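Local coordinates for Serine/threonine-protein kinase Tel1 (Chaetomium thermophilum, PDB 6SKY), which is a serine/threonine kinase of the ATM subfamily that probably senses DNA damage and activates checkpoint signalling by phosphorylating serine or threonine followed by glutamine, at residues F1752-L1757 against L1828-E1833; Y1884-L1889 against P2730-W2735; R2068-G2073 against Q2082-L2087; G1673-I1678 against A1695-I1700. One frame throughout, in Å; residues are numbered along the deposited sequence.

From the N-terminal side, contact 4 comes first: residues 1673-1678 and 1695-1700 close a short helical hairpin. Contact 1 follows, its loops 1752-1757 and 1828-1833 bracketing a run of mostly helical chain. Both are complete before contact 2 opens at 1884-1889. That contact is the long-range one: its partner, 2730-2735, lies beyond 840 intervening residues and joins the FAT region to the kinase. Contact 3, a hairpin at 2068-2073 and 2082-2087, falls within this span, so it alone is nested, and no two contacts cross. Contacts 1 and 2 have centres 23 Å apart, whereas those of contacts 3 and 4 are 38 Å apart.

Contact 1. Residues F1752-L1757 against L1828-E1833; sequences FSARAL and LNFTSE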
loop_
_atom_site.group_PDB
_atom_site.type_symbol
_atom_site.label_atom_id
_atom_site.label_comp_id
_atom_site.label_asym_id
_atom_site.label_seq_id
_atom_site.Cartn_x
_atom_site.Cartn_y
_atom_site.Cartn_z
ATOM N N PHE A 1752 34.579 11.081 52.056
ATOM C CA PHE A 1752 34.090 12.148 51.193
ATOM C C PHE A 1752 35.034 12.431 50.038
ATOM O O PHE A 1752 35.393 13.586 49.803
ATOM C CB PHE A 1752 33.885 13.433 51.990
ATOM C CG PHE A 1752 32.661 13.430 52.840
ATOM C CD1 PHE A 1752 31.409 13.408 52.265
ATOM C CD2 PHE A 1752 32.759 13.470 54.212
ATOM C CE1 PHE A 1752 30.277 13.413 53.044
ATOM C CE2 PHE A 1752 31.631 13.474 54.996
ATOM C CZ PHE A 1752 30.388 13.445 54.411
ATOM N N SER A 1753 35.428 11.403 49.296
ATOM C CA SER A 1753 36.326 11.615 48.173
ATOM C C SER A 1753 36.157 10.467 47.197
ATOM O O SER A 1753 35.753 9.368 47.573
ATOM C CB SER A 1753 37.782 11.730 48.625
ATOM O OG SER A 1753 38.218 10.536 49.246
ATOM N N ALA A 1754 36.482 10.737 45.937
ATOM C CA ALA A 1754 36.309 9.745 44.895
ATOM C C ALA A 1754 37.168 8.516 45.180
ATOM O O ALA A 1754 37.988 8.492 46.099
ATOM C CB ALA A 1754 36.653 10.335 43.532
ATOM N N ARG A 1755 36.924 7.466 44.401
ATOM C CA ARG A 1755 37.605 6.180 44.523
ATOM C C ARG A 1755 37.240 5.479 45.823
ATOM O O ARG A 1755 37.564 4.303 46.008
ATOM C CB ARG A 1755 39.123 6.348 44.420
ATOM C CG ARG A 1755 39.595 6.681 43.026
ATOM C CD ARG A 1755 39.214 5.579 42.063
ATOM N NE ARG A 1755 39.130 6.057 40.690
ATOM C CZ ARG A 1755 38.798 5.293 39.656
ATOM N NH1 ARG A 1755 38.525 4.010 39.841
ATOM N NH2 ARG A 1755 38.739 5.811 38.436
ATOM N N ALA A 1756 36.535 6.175 46.708
ATOM C CA ALA A 1756 35.951 5.548 47.879
ATOM C C ALA A 1756 34.601 4.939 47.574
ATOM O O ALA A 1756 34.051 4.239 48.424
ATOM C CB ALA A 1756 35.802 6.555 49.017
ATOM N N LEU A 1757 34.058 5.194 46.388
ATOM C CA LEU A 1757 32.813 4.568 45.990
ATOM C C LEU A 1757 32.984 3.092 45.661
ATOM O O LEU A 1757 31.981 2.388 45.518
ATOM C CB LEU A 1757 32.231 5.308 44.788
ATOM C CG LEU A 1757 30.723 5.200 44.575
ATOM C CD1 LEU A 1757 29.997 6.092 45.541
ATOM C CD2 LEU A 1757 30.371 5.557 43.161
ATOM N N LEU A 1828 29.095 10.862 40.742
ATOM C CA LEU A 1828 28.126 10.574 39.698
ATOM C C LEU A 1828 28.780 10.300 38.357
ATOM O O LEU A 1828 28.170 9.641 37.513
ATOM C CB LEU A 1828 27.128 11.722 39.571
ATOM C CG LEU A 1828 26.178 11.919 40.752
ATOM C CD1 LEU A 1828 25.288 13.103 40.513
ATOM C CD2 LEU A 1828 25.351 10.686 41.009
ATOM N N ASN A 1829 29.998 10.780 38.140
ATOM C CA ASN A 1829 30.731 10.527 36.901
ATOM C C ASN A 1829 31.697 9.362 37.079
ATOM O O ASN A 1829 32.899 9.490 36.883
ATOM C CB ASN A 1829 31.470 11.786 36.467
ATOM C CG ASN A 1829 30.538 12.933 36.167
ATOM O OD1 ASN A 1829 29.609 12.800 35.374
ATOM N ND2 ASN A 1829 30.774 14.068 36.806
ATOM N N PHE A 1830 31.163 8.204 37.452
ATOM C CA PHE A 1830 31.987 7.074 37.875
ATOM C C PHE A 1830 31.550 5.810 37.148
ATOM O O PHE A 1830 30.631 5.119 37.590
ATOM C CB PHE A 1830 31.902 6.885 39.378
ATOM C CG PHE A 1830 33.190 6.479 40.006
ATOM C CD1 PHE A 1830 34.011 7.420 40.589
ATOM C CD2 PHE A 1830 33.584 5.159 40.009
ATOM C CE1 PHE A 1830 35.196 7.054 41.167
ATOM C CE2 PHE A 1830 34.770 4.785 40.585
ATOM C CZ PHE A 1830 35.576 5.734 41.165
ATOM N N THR A 1831 32.226 5.497 36.050
ATOM C CA THR A 1831 31.948 4.296 35.273
ATOM C C THR A 1831 32.829 3.171 35.799
ATOM O O THR A 1831 34.039 3.160 35.559
ATOM C CB THR A 1831 32.215 4.544 33.792
ATOM O OG1 THR A 1831 31.736 5.845 33.427
ATOM C CG2 THR A 1831 31.517 3.494 32.946
ATOM N N SER A 1832 32.231 2.229 36.521
ATOM C CA SER A 1832 32.988 1.133 37.103
ATOM C C SER A 1832 32.036 0.002 37.439
ATOM O O SER A 1832 30.855 0.228 37.704
ATOM C CB SER A 1832 33.744 1.563 38.362
ATOM O OG SER A 1832 34.828 2.412 38.051
ATOM N N GLU A 1833 32.551 -1.205 37.413
ATOM C CA GLU A 1833 31.730 -2.334 37.814
ATOM C C GLU A 1833 31.671 -2.485 39.332
ATOM O O GLU A 1833 30.593 -2.761 39.870
ATOM C CB GLU A 1833 32.230 -3.624 37.171
ATOM C CG GLU A 1833 31.217 -4.736 37.258
ATOM C CD GLU A 1833 29.897 -4.348 36.630
ATOM O OE1 GLU A 1833 29.918 -3.678 35.575
ATOM O OE2 GLU A 1833 28.839 -4.702 37.193
#
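Two irregular loops meet without a hydrogen bond between them, their backbones closest where the CA atoms of Leu1757 and Phe1830 lie 8.5 Å apart. The Phe1830 ring fills the gap, bordered by three side chains of 1752-1757. Leu1757 CD2 packs on Phe1830 CB at 4.3 Å, close to the ring's root, while the Ala1754 methyl meets the ring edge, Ala1754 CB to Phe1830 CE1 at 4.3 Å. At the far end, Phe1830 CZ sits over one face of the Arg1755 guanidinium, toward its rim, 3.6 Å from Arg1755 CZ. The two planes are inclined by 57°, so this is no parallel stack. Arg1755 starts off away from Phe1830, but a bend at chi2 (-60°) carries its end back to Phe1830 CZ. A salt bridge from Arg1755 NH1 to Glu1758 steadies that group, and Glu1758 is also hydrogen-bonded to Ser1832 OG, linking the loops through a third residue. With an alanine in place of Phe1830, a gap would probably open between the loops beside Ala1754, and the guanidinium would lose the ring atom covering part of one face. Loops bridged by one aromatic side chain, one of them joining helix 1815-1827 to helix 1836-1849, are consistent with the protein's alpha-solenoid architecture.

Contact 2. Residues Y1884-L1889 against P2730-W2735; sequences YKVALL and PDPDEW
Pro2732 is the bump that enters the groove between Val1886 and Leu1889, one helical turn apart on the FAT helix. Pro2732 CG lies 4.0 Å from Val1886 CG2 and 3.6 Å from Leu1889 CD2. Leu1889 is a bump in its turn, with its two methyls divided between Pro2732 and the indole of Trp2735. The CD1 branch of Leu1889 stands over the six-membered ring of Trp2735, 4.0 Å from its centroid and 11° off the normal, in a CH-pi contact. Trp2735 has CG anti to the backbone N (chi1 168°), which swings the benzo end of the indole toward the FAT helix; there its edge meets Leu1888, Trp2735 CH2 to Leu1888 CG at 4.3 Å. A serine in place of Trp2735 would probably leave Leu1889 CD1 without the face it rests on and open a hollow beside Leu1888. At the margin Lys1885 passes Asp2733 with its aliphatic chain, Lys1885 CD to Asp2733 OD1 at 4.0 Å; Lys1885 NZ is 6.2 Å from Asp2733 OD1, too far for a salt bridge. Nearby, Glu1654 accepts the backbone N-H of Val1886. The start of helix 2732-2755 thus beds against a FAT helix, as in PIKK enzymes, whose FAT domain wraps the kinase domain.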
loop_
_atom_site.group_PDB
_atom_site.type_symbol
_atom_site.label_atom_id
_atom_site.label_comp_id
_atom_site.label_asym_id
_atom_site.label_seq_id
_atom_site.Cartn_x
_atom_site.Cartn_y
_atom_site.Cartn_z
ATOM N N TYR A 1884 15.949 3.432 33.722
ATOM C CA TYR A 1884 15.641 4.337 32.624
ATOM C C TYR A 1884 14.491 5.287 32.912
ATOM O O TYR A 1884 14.490 6.405 32.395
ATOM C CB TYR A 1884 15.358 3.533 31.361
ATOM C CG TYR A 1884 16.566 2.773 30.901
ATOM C CD1 TYR A 1884 17.699 3.440 30.488
ATOM C CD2 TYR A 1884 16.585 1.398 30.901
ATOM C CE1 TYR A 1884 18.804 2.762 30.079
ATOM C CE2 TYR A 1884 17.689 0.711 30.493
ATOM C CZ TYR A 1884 18.794 1.397 30.081
ATOM O OH TYR A 1884 19.903 0.707 29.669
ATOM N N LYS A 1885 13.526 4.902 33.738
ATOM C CA LYS A 1885 12.490 5.851 34.120
ATOM C C LYS A 1885 13.032 6.894 35.083
ATOM O O LYS A 1885 12.686 8.076 34.991
ATOM C CB LYS A 1885 11.310 5.110 34.727
ATOM C CG LYS A 1885 10.581 4.247 33.742
ATOM C CD LYS A 1885 9.709 3.260 34.448
ATOM C CE LYS A 1885 8.727 2.637 33.501
ATOM N NZ LYS A 1885 9.395 2.174 32.274
ATOM N N VAL A 1886 13.898 6.478 36.005
ATOM C CA VAL A 1886 14.597 7.426 36.864
ATOM C C VAL A 1886 15.455 8.362 36.028
ATOM O O VAL A 1886 15.517 9.569 36.282
ATOM C CB VAL A 1886 15.429 6.664 37.909
ATOM C CG1 VAL A 1886 16.105 7.610 38.827
ATOM C CG2 VAL A 1886 14.556 5.728 38.687
ATOM N N ALA A 1887 16.112 7.825 35.003
ATOM C CA ALA A 1887 16.940 8.646 34.132
ATOM C C ALA A 1887 16.108 9.657 33.364
ATOM O O ALA A 1887 16.533 10.797 33.172
ATOM C CB ALA A 1887 17.713 7.760 33.167
ATOM N N LEU A 1888 14.918 9.261 32.917
ATOM C CA LEU A 1888 14.045 10.196 32.218
ATOM C C LEU A 1888 13.554 11.300 33.143
ATOM O O LEU A 1888 13.499 12.469 32.747
ATOM C CB LEU A 1888 12.871 9.446 31.606
ATOM C CG LEU A 1888 11.870 10.250 30.790
ATOM C CD1 LEU A 1888 12.558 10.987 29.685
ATOM C CD2 LEU A 1888 10.853 9.328 30.226
ATOM N N LEU A 1889 13.195 10.958 34.378
ATOM C CA LEU A 1889 12.807 11.993 35.328
ATOM C C LEU A 1889 13.945 12.977 35.580
ATOM O O LEU A 1889 13.728 14.195 35.622
ATOM C CB LEU A 1889 12.346 11.352 36.629
ATOM C CG LEU A 1889 12.001 12.279 37.789
ATOM C CD1 LEU A 1889 10.852 13.177 37.457
ATOM C CD2 LEU A 1889 11.669 11.458 38.983
ATOM N N PRO A 2730 5.451 10.951 43.060
ATOM C CA PRO A 2730 6.895 11.180 43.182
ATOM C C PRO A 2730 7.763 9.981 42.830
ATOM O O PRO A 2730 8.977 10.149 42.672
ATOM C CB PRO A 2730 7.062 11.557 44.658
ATOM C CG PRO A 2730 5.681 11.790 45.168
ATOM C CD PRO A 2730 4.810 10.907 44.379
ATOM N N ASP A 2731 7.193 8.797 42.712
ATOM C CA ASP A 2731 7.916 7.600 42.302
ATOM C C ASP A 2731 8.053 7.581 40.785
ATOM O O ASP A 2731 7.051 7.714 40.085
ATOM C CB ASP A 2731 7.159 6.374 42.784
ATOM C CG ASP A 2731 7.960 5.103 42.691
ATOM O OD1 ASP A 2731 9.151 5.159 42.358
ATOM O OD2 ASP A 2731 7.391 4.032 42.963
ATOM N N PRO A 2732 9.262 7.429 40.239
ATOM C CA PRO A 2732 9.424 7.540 38.782
ATOM C C PRO A 2732 8.676 6.503 37.967
ATOM O O PRO A 2732 8.276 6.799 36.836
ATOM C CB PRO A 2732 10.936 7.409 38.605
ATOM C CG PRO A 2732 11.476 7.938 39.842
ATOM C CD PRO A 2732 10.562 7.490 40.920
ATOM N N ASP A 2733 8.461 5.303 38.489
ATOM C CA ASP A 2733 7.688 4.314 37.748
ATOM C C ASP A 2733 6.237 4.748 37.617
ATOM O O ASP A 2733 5.675 4.796 36.511
ATOM C CB ASP A 2733 7.777 2.969 38.455
ATOM C CG ASP A 2733 9.143 2.718 39.045
ATOM O OD1 ASP A 2733 10.147 3.078 38.397
ATOM O OD2 ASP A 2733 9.216 2.166 40.160
ATOM N N GLU A 2734 5.618 5.065 38.750
ATOM C CA GLU A 2734 4.263 5.587 38.756
ATOM C C GLU A 2734 4.165 6.877 37.962
ATOM O O GLU A 2734 3.210 7.074 37.215
ATOM C CB GLU A 2734 3.817 5.801 40.193
ATOM C CG GLU A 2734 2.334 5.841 40.379
ATOM C CD GLU A 2734 1.952 6.173 41.796
ATOM O OE1 GLU A 2734 2.827 6.662 42.542
ATOM O OE2 GLU A 2734 0.783 5.948 42.169
ATOM N N TRP A 2735 5.137 7.771 38.119
ATOM C CA TRP A 2735 5.133 9.026 37.379
ATOM C C TRP A 2735 5.083 8.785 35.880
ATOM O O TRP A 2735 4.267 9.383 35.172
ATOM C CB TRP A 2735 6.366 9.835 37.761
ATOM C CG TRP A 2735 6.673 11.013 36.905
ATOM C CD1 TRP A 2735 6.139 12.251 37.001
ATOM C CD2 TRP A 2735 7.634 11.075 35.851
ATOM N NE1 TRP A 2735 6.684 13.078 36.062
ATOM C CE2 TRP A 2735 7.605 12.376 35.340
ATOM C CE3 TRP A 2735 8.505 10.149 35.279
ATOM C CZ2 TRP A 2735 8.414 12.777 34.298
ATOM C CZ3 TRP A 2735 9.295 10.548 34.244
ATOM C CH2 TRP A 2735 9.249 11.848 33.763
#

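Contact 3. Residues R2068-G2073 against Q2082-L2087; sequences RHLSSG and QQLGAL
His2069 presents the ND1 edge of its ring to the side-chain amide of Gln2083, and the two flat groups stand almost perpendicular, their planes 87° apart. Gln2083 CD lies in the plane of the imidazole, 3.5 Å from His2069 ND1. Although Gln2083 NE2 comes within 3.4 Å of His2069 ND1, the angle is too poor for a hydrogen bond, and the amide nitrogen instead makes a weak one to the backbone carbonyl of Asp2033. A bend at chi2 (-65°) turns the Gln2083 amide across the end of the histidine.

Leu2070 runs beside the base of the same glutamine. The two side chains pass in opposite directions, bringing Leu2070 CD2 to 3.6 Å from Gln2083 CB. The other methyl of Leu2070, CD1, meets Leu2087 tip to tip, CD1 to CD1 at 3.8 Å, and touches Leu2084 CD2 at 4.2 Å. The arrangement belongs to an alpha-helical hairpin within the FAT domain, a member of the TPR clan of helical repeats: helix 2052-2070 turns back through a short loop into helix 2077-2097.

At the turn itself, residues Leu2070 to Gly2073 form a type I beta turn. Ser2072 folds its hydroxyl back onto the carbonyl of Arg2068, Ser2072 OG to Arg2068 O at 3.0 Å. Gly2073 has a positive phi at which a CB would press on the preceding carbonyl oxygen, a reason for glycine here. The leucines are backed by other helices, Leu2084 and Leu2087 by Phe1641 and Leu1637 of helix 1627-1644, and Leu2070 by Trp1617 of helix 1606-1619.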
loop_
_atom_site.group_PDB
_atom_site.type_symbol
_atom_site.label_atom_id
_atom_site.label_comp_id
_atom_site.label_asym_id
_atom_site.label_seq_id
_atom_site.Cartn_x
_atom_site.Cartn_y
_atom_site.Cartn_z
ATOM N N ARG A 2068 17.529 -18.937 37.730
ATOM C CA ARG A 2068 18.760 -18.388 38.284
ATOM C C ARG A 2068 19.231 -17.176 37.502
ATOM O O ARG A 2068 19.867 -16.282 38.063
ATOM C CB ARG A 2068 19.856 -19.441 38.305
ATOM C CG ARG A 2068 19.714 -20.485 39.381
ATOM C CD ARG A 2068 21.048 -21.144 39.610
ATOM N NE ARG A 2068 20.961 -22.353 40.415
ATOM C CZ ARG A 2068 21.001 -23.582 39.915
ATOM N NH1 ARG A 2068 20.922 -24.626 40.726
ATOM N NH2 ARG A 2068 21.120 -23.767 38.607
ATOM N N HIS A 2069 18.952 -17.136 36.201
ATOM C CA HIS A 2069 19.364 -15.981 35.409
ATOM C C HIS A 2069 18.434 -14.794 35.629
ATOM O O HIS A 2069 18.880 -13.645 35.636
ATOM C CB HIS A 2069 19.422 -16.349 33.932
ATOM C CG HIS A 2069 19.979 -15.265 33.068
ATOM N ND1 HIS A 2069 19.425 -14.921 31.856
ATOM C CD2 HIS A 2069 21.040 -14.444 33.241
ATOM C CE1 HIS A 2069 20.119 -13.935 31.320
ATOM N NE2 HIS A 2069 21.104 -13.626 32.141
ATOM N N LEU A 2070 17.137 -15.049 35.795
ATOM C CA LEU A 2070 16.210 -13.970 36.122
ATOM C C LEU A 2070 16.543 -13.346 37.467
ATOM O O LEU A 2070 16.325 -12.149 37.672
ATOM C CB LEU A 2070 14.775 -14.480 36.139
ATOM C CG LEU A 2070 14.028 -14.725 34.839
ATOM C CD1 LEU A 2070 12.786 -15.500 35.143
ATOM C CD2 LEU A 2070 13.670 -13.420 34.203
ATOM N N SER A 2071 17.044 -14.146 38.409
ATOM C CA SER A 2071 17.407 -13.602 39.713
ATOM C C SER A 2071 18.703 -12.807 39.683
ATOM O O SER A 2071 19.018 -12.130 40.664
ATOM C CB SER A 2071 17.539 -14.721 40.740
ATOM O OG SER A 2071 16.279 -15.262 41.061
ATOM N N SER A 2072 19.460 -12.869 38.589
ATOM C CA SER A 2072 20.777 -12.254 38.555
ATOM C C SER A 2072 20.721 -10.736 38.562
ATOM O O SER A 2072 21.752 -10.095 38.777
ATOM C CB SER A 2072 21.546 -12.731 37.328
ATOM O OG SER A 2072 21.827 -14.114 37.417
ATOM N N GLY A 2073 19.559 -10.142 38.321
ATOM C CA GLY A 2073 19.458 -8.706 38.452
ATOM C C GLY A 2073 19.372 -7.922 37.161
ATOM O O GLY A 2073 18.315 -7.877 36.524
ATOM N N GLN A 2082 11.978 -12.078 27.294
ATOM C CA GLN A 2082 12.488 -13.249 26.591
ATOM C C GLN A 2082 12.707 -14.417 27.542
ATOM O O GLN A 2082 12.380 -15.562 27.217
ATOM C CB GLN A 2082 13.784 -12.905 25.872
ATOM C CG GLN A 2082 13.601 -12.119 24.607
ATOM C CD GLN A 2082 14.909 -11.603 24.054
ATOM O OE1 GLN A 2082 15.976 -11.888 24.581
ATOM N NE2 GLN A 2082 14.830 -10.832 22.989
ATOM N N GLN A 2083 13.267 -14.152 28.721
ATOM C CA GLN A 2083 13.467 -15.221 29.694
ATOM C C GLN A 2083 12.143 -15.773 30.200
ATOM O O GLN A 2083 11.995 -16.987 30.387
ATOM C CB GLN A 2083 14.301 -14.722 30.864
ATOM C CG GLN A 2083 15.632 -14.160 30.491
ATOM C CD GLN A 2083 16.542 -15.183 29.902
ATOM O OE1 GLN A 2083 16.437 -16.364 30.198
ATOM N NE2 GLN A 2083 17.449 -14.740 29.051
ATOM N N LEU A 2084 11.166 -14.903 30.439
ATOM C CA LEU A 2084 9.861 -15.394 30.868
ATOM C C LEU A 2084 9.191 -16.225 29.780
ATOM O O LEU A 2084 8.514 -17.216 30.069
ATOM C CB LEU A 2084 8.980 -14.226 31.283
ATOM C CG LEU A 2084 9.305 -13.662 32.653
ATOM C CD1 LEU A 2084 8.595 -12.364 32.850
ATOM C CD2 LEU A 2084 8.890 -14.648 33.699
ATOM N N GLY A 2085 9.381 -15.851 28.518
ATOM C CA GLY A 2085 8.857 -16.660 27.437
ATOM C C GLY A 2085 9.558 -17.990 27.289
ATOM O O GLY A 2085 8.937 -18.978 26.903
ATOM N N ALA A 2086 10.858 -18.035 27.575
ATOM C CA ALA A 2086 11.557 -19.315 27.641
ATOM C C ALA A 2086 10.967 -20.213 28.719
ATOM O O ALA A 2086 10.801 -21.418 28.512
ATOM C CB ALA A 2086 13.042 -19.090 27.899
ATOM N N LEU A 2087 10.663 -19.645 29.883
ATOM C CA LEU A 2087 9.993 -20.416 30.925
ATOM C C LEU A 2087 8.654 -20.955 30.448
ATOM O O LEU A 2087 8.313 -22.112 30.714
ATOM C CB LEU A 2087 9.794 -19.562 32.171
ATOM C CG LEU A 2087 10.973 -19.291 33.091
ATOM C CD1 LEU A 2087 10.527 -18.380 34.185
ATOM C CD2 LEU A 2087 11.473 -20.571 33.657
#

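Contact 4. Residues G1673-I1678 against A1695-I1700; sequences GLLNLI and AALRTI
Ile1678 and Leu1697 form the tightest pairing between these two helices, where the branched methyl Ile1678 CG2 lies 3.8 Å from Leu1697 CG. Their side chains point opposite ways as they pass, so the methyl rides on the flank of the leucine as well as its CD2 branch. CG2 is the branch in play because it stands anti to the backbone N, while CG1 is anti to the carbonyl carbon (chi1 -69°) and leads CD1 toward Ile1700 instead, Ile1678 CD1 and Ile1700 CD1 being 4.4 Å apart. Ile1678 CG2 also reaches Ala1696 CB at 4.4 Å.

One turn earlier on helix 1670-1684, Leu1675 enters with its CD2 methyl. That atom is shared by two partners: Leu1697 CD2 and Ile1700 CD1 each lie 4.1 Å from Leu1675 CD2. All five touching residues are buried and apolar, and no hydrogen bond joins the segments.

The backbones that carry these side chains are regular helices, running largely antiparallel at 143° with axes 10.9 Å apart at their closest approach. The second has an added internal bond: Thr1699 OG1 donates to Ala1695 O, which also accepts the Thr1699 backbone N-H, so one carbonyl holds two donors.

Farther out, helix 1710-1719 packs on Leu1675 through Ala1715, Cys1716 and Ser1719, while Ile1786 of helix 1783-1789 meets Ala1696 and Val1782, just before that helix, meets Ile1700. Helix 1793-1808 takes Leu1674 and Leu1677, so the hairpin of 1670-1684 and 1687-1706 lies among further helices, consistent with an alpha solenoid.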
loop_
_atom_site.group_PDB
_atom_site.type_symbol
_atom_site.label_atom_id
_atom_site.label_comp_id
_atom_site.label_asym_id
_atom_site.label_seq_id
_atom_site.Cartn_x
_atom_site.Cartn_y
_atom_site.Cartn_z
ATOM N N GLY A 1673 11.127 5.373 59.885
ATOM C CA GLY A 1673 11.847 4.426 59.056
ATOM C C GLY A 1673 12.993 3.777 59.799
ATOM O O GLY A 1673 13.174 2.557 59.749
ATOM N N LEU A 1674 13.771 4.582 60.520
ATOM C CA LEU A 1674 14.864 4.028 61.307
ATOM C C LEU A 1674 14.348 3.169 62.449
ATOM O O LEU A 1674 14.948 2.141 62.771
ATOM C CB LEU A 1674 15.750 5.141 61.843
ATOM C CG LEU A 1674 16.854 5.560 60.894
ATOM C CD1 LEU A 1674 17.756 6.522 61.588
ATOM C CD2 LEU A 1674 17.612 4.349 60.446
ATOM N N LEU A 1675 13.241 3.562 63.073
ATOM C CA LEU A 1675 12.698 2.753 64.153
ATOM C C LEU A 1675 12.215 1.406 63.648
ATOM O O LEU A 1675 12.401 0.395 64.321
ATOM C CB LEU A 1675 11.571 3.494 64.860
ATOM C CG LEU A 1675 12.061 4.630 65.746
ATOM C CD1 LEU A 1675 10.910 5.244 66.486
ATOM C CD2 LEU A 1675 13.096 4.115 66.703
ATOM N N ASN A 1676 11.601 1.363 62.468
ATOM C CA ASN A 1676 11.201 0.075 61.914
ATOM C C ASN A 1676 12.410 -0.763 61.538
ATOM O O ASN A 1676 12.420 -1.980 61.756
ATOM C CB ASN A 1676 10.300 0.276 60.705
ATOM C CG ASN A 1676 8.926 0.733 61.086
ATOM O OD1 ASN A 1676 8.669 1.047 62.238
ATOM N ND2 ASN A 1676 8.030 0.777 60.120
ATOM N N LEU A 1677 13.445 -0.135 60.980
ATOM C CA LEU A 1677 14.649 -0.883 60.646
ATOM C C LEU A 1677 15.302 -1.468 61.887
ATOM O O LEU A 1677 15.825 -2.584 61.850
ATOM C CB LEU A 1677 15.636 0.007 59.906
ATOM C CG LEU A 1677 15.459 0.111 58.403
ATOM C CD1 LEU A 1677 16.595 0.896 57.839
ATOM C CD2 LEU A 1677 15.425 -1.256 57.808
ATOM N N ILE A 1678 15.288 -0.730 62.992
ATOM C CA ILE A 1678 15.909 -1.219 64.217
ATOM C C ILE A 1678 15.033 -2.264 64.886
ATOM O O ILE A 1678 15.534 -3.250 65.429
ATOM C CB ILE A 1678 16.211 -0.044 65.158
ATOM C CG1 ILE A 1678 17.324 0.820 64.581
ATOM C CG2 ILE A 1678 16.610 -0.541 66.512
ATOM C CD1 ILE A 1678 17.554 2.087 65.340
ATOM N N ALA A 1695 19.266 -2.553 72.978
ATOM C CA ALA A 1695 19.954 -1.446 73.632
ATOM C C ALA A 1695 19.609 -0.119 72.971
ATOM O O ALA A 1695 19.301 0.870 73.652
ATOM C CB ALA A 1695 21.460 -1.683 73.604
ATOM N N ALA A 1696 19.663 -0.082 71.638
ATOM C CA ALA A 1696 19.327 1.133 70.908
ATOM C C ALA A 1696 17.904 1.575 71.200
ATOM O O ALA A 1696 17.649 2.756 71.451
ATOM C CB ALA A 1696 19.521 0.913 69.413
ATOM N N LEU A 1697 16.956 0.643 71.159
ATOM C CA LEU A 1697 15.568 1.017 71.395
ATOM C C LEU A 1697 15.358 1.506 72.820
ATOM O O LEU A 1697 14.580 2.438 73.047
ATOM C CB LEU A 1697 14.644 -0.154 71.089
ATOM C CG LEU A 1697 14.416 -0.444 69.611
ATOM C CD1 LEU A 1697 13.498 -1.632 69.445
ATOM C CD2 LEU A 1697 13.843 0.771 68.926
ATOM N N ARG A 1698 16.036 0.897 73.796
ATOM C CA ARG A 1698 15.908 1.372 75.169
ATOM C C ARG A 1698 16.412 2.800 75.293
ATOM O O ARG A 1698 15.729 3.662 75.856
ATOM C CB ARG A 1698 16.654 0.447 76.128
ATOM C CG ARG A 1698 15.788 -0.657 76.707
ATOM C CD ARG A 1698 16.500 -1.460 77.781
ATOM N NE ARG A 1698 16.988 -2.742 77.294
ATOM C CZ ARG A 1698 18.263 -3.010 77.055
ATOM N NH1 ARG A 1698 19.186 -2.086 77.265
ATOM N NH2 ARG A 1698 18.618 -4.203 76.611
ATOM N N THR A 1699 17.597 3.077 74.744
ATOM C CA THR A 1699 18.121 4.440 74.780
ATOM C C THR A 1699 17.155 5.425 74.134
ATOM O O THR A 1699 16.820 6.459 74.722
ATOM C CB THR A 1699 19.473 4.506 74.082
ATOM O OG1 THR A 1699 20.389 3.630 74.740
ATOM C CG2 THR A 1699 20.012 5.911 74.128
ATOM N N ILE A 1700 16.692 5.115 72.922
ATOM C CA ILE A 1700 15.841 6.045 72.186
ATOM C C ILE A 1700 14.550 6.307 72.943
ATOM O O ILE A 1700 14.172 7.461 73.169
ATOM C CB ILE A 1700 15.555 5.513 70.772
ATOM C CG1 ILE A 1700 16.806 5.590 69.910
ATOM C CG2 ILE A 1700 14.435 6.287 70.136
ATOM C CD1 ILE A 1700 16.670 4.862 68.616
#